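Side-chain contact in Alr1585 protein (Nostoc sp., PDB 5C2I), which probably uses its haem to oxidise dyes and other substrates with hydrogen peroxide, as a tetrameric DyP-type peroxidase: residues N262-A265 with F266-Q270. The protein carries 1 engineered substitution. Residues are numbered along the deposited sequence; the frame is centred on the assembly and turned at random.
Sequences NVKA and FREDQ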
# COMPACT_ATOMS: atom_id res chain seq x y z
N ASN A 262 19.26 -12.12 -18.45
CA ASN A 262 19.59 -13.11 -17.42
C ASN A 262 20.05 -12.35 -16.17
O ASN A 262 21.24 -12.05 -15.98
CB ASN A 262 20.61 -14.10 -17.91
CG ASN A 262 20.88 -15.20 -16.90
OD1 ASN A 262 20.58 -15.06 -15.72
ND2 ASN A 262 21.48 -16.28 -17.36
N VAL A 263 19.08 -12.01 -15.33
CA VAL A 263 19.32 -11.15 -14.17
C VAL A 263 20.22 -11.85 -13.16
O VAL A 263 21.14 -11.24 -12.62
CB VAL A 263 17.98 -10.76 -13.51
CG1 VAL A 263 18.21 -9.92 -12.26
CG2 VAL A 263 17.11 -10.00 -14.49
N LYS A 264 19.96 -13.12 -12.92
CA LYS A 264 20.75 -13.88 -11.94
C LYS A 264 22.24 -13.87 -12.32
O LYS A 264 23.11 -13.58 -11.47
CB LYS A 264 20.23 -15.31 -11.84
CG LYS A 264 20.92 -16.16 -10.77
CD LYS A 264 20.37 -17.58 -10.81
CE LYS A 264 21.28 -18.55 -10.10
NZ LYS A 264 21.24 -18.27 -8.65
N ALA A 265 22.52 -14.19 -13.57
CA ALA A 265 23.91 -14.28 -14.04
C ALA A 265 24.57 -12.90 -14.13
O ALA A 265 25.75 -12.75 -13.79
CB ALA A 265 23.97 -14.99 -15.38
N PHE A 266 23.80 -11.90 -14.55
CA PHE A 266 24.29 -10.52 -14.60
C PHE A 266 24.75 -10.08 -13.21
O PHE A 266 25.87 -9.56 -13.06
CB PHE A 266 23.24 -9.59 -15.18
CG PHE A 266 23.66 -8.13 -15.23
CD1 PHE A 266 23.57 -7.33 -14.12
CD2 PHE A 266 24.17 -7.58 -16.40
CE1 PHE A 266 23.95 -5.99 -14.17
CE2 PHE A 266 24.59 -6.28 -16.45
CZ PHE A 266 24.47 -5.47 -15.35
N ARG A 267 23.90 -10.27 -12.20
CA ARG A 267 24.24 -9.86 -10.84
C ARG A 267 25.51 -10.58 -10.34
O ARG A 267 26.36 -9.96 -9.67
CB ARG A 267 23.09 -10.14 -9.87
CG ARG A 267 21.84 -9.32 -10.12
CD ARG A 267 21.81 -8.00 -9.37
NE ARG A 267 20.72 -7.14 -9.89
CZ ARG A 267 19.42 -7.30 -9.62
NH1 ARG A 267 18.98 -8.28 -8.82
NH2 ARG A 267 18.52 -6.46 -10.17
N GLU A 268 25.63 -11.88 -10.63
CA GLU A 268 26.83 -12.66 -10.24
C GLU A 268 28.10 -12.09 -10.90
O GLU A 268 29.14 -11.95 -10.25
CB GLU A 268 26.71 -14.15 -10.60
CG GLU A 268 25.67 -14.88 -9.78
CD GLU A 268 25.38 -16.32 -10.27
OE1 GLU A 268 25.96 -16.75 -11.31
OE2 GLU A 268 24.55 -17.00 -9.62
N ASP A 269 27.98 -11.74 -12.18
CA ASP A 269 29.14 -11.23 -12.96
C ASP A 269 29.53 -9.84 -12.43
O ASP A 269 30.71 -9.56 -12.22
CB ASP A 269 28.75 -11.22 -14.44
CG ASP A 269 29.94 -11.35 -15.40
OD1 ASP A 269 31.08 -11.53 -14.93
OD2 ASP A 269 29.68 -11.21 -16.61
N GLN A 270 28.53 -9.00 -12.14
CA GLN A 270 28.74 -7.71 -11.53
C GLN A 270 29.46 -7.83 -10.17
O GLN A 270 30.40 -7.11 -9.90
CB GLN A 270 27.40 -6.96 -11.37
CG GLN A 270 27.51 -5.61 -10.68
CD GLN A 270 26.17 -4.91 -10.56
OE1 GLN A 270 25.18 -5.34 -11.18
NE2 GLN A 270 26.11 -3.87 -9.68
O HOH W 1 27.33 -15.02 -13.82
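From Asn262 O with Phe266 N (2.9 Å) to Ala265 O with Asp269 N (2.9 Å), four successive i to i+4 backbone hydrogen bonds close the first turns of helix 263-277. Asn262 is the N-cap: OD1 accepts from Ala265 N at 3.0 Å, a nearly straight bond (166° at the hydrogen) whose donor stands above the amide plane. The side chains of Val263 and Arg267 run side by side, with Val263 CG1 over one guanidinium face, 3.9 Å from Arg267 CZ and offset toward the rim. Chi1 (-66°) places Arg267 CG beside its own backbone N and sends the chain back along the helix; the bend at chi2 then turns it aside. The salt bridge from NH1 to Glu377 and the hydrogen bond from NH2 to Phe199 O fix its flat end. On the exposed flank Lys264 and Glu268 cross at a slant; their salt bridge, NZ to OE2 at 3.7 Å, is long and probably adds little. Glu268 CG packs closer, 3.3 Å from Lys264 O. One water donates to Ala265 O (2.8 Å), in addition to Asp269 N, and weakly to Glu268 OE1. Asp269 OD1 is hydrogen-bonded to Tyr442 OH, and OD2 to Trp447 NE1 and the backbone N of Gln445. With CG anti to the backbone N (chi1 179°), Phe266 sends its ring inward, stacked on Phe199 and edge-to-face with Phe444; the Phe266 side chain is about 7 Å from the haem. The Asn262 side chain capping Ala265 N, three residues on, is a standard N-cap; here it begins the helix that follows strand 250-261 in the C-terminal DyP-type peroxidase region.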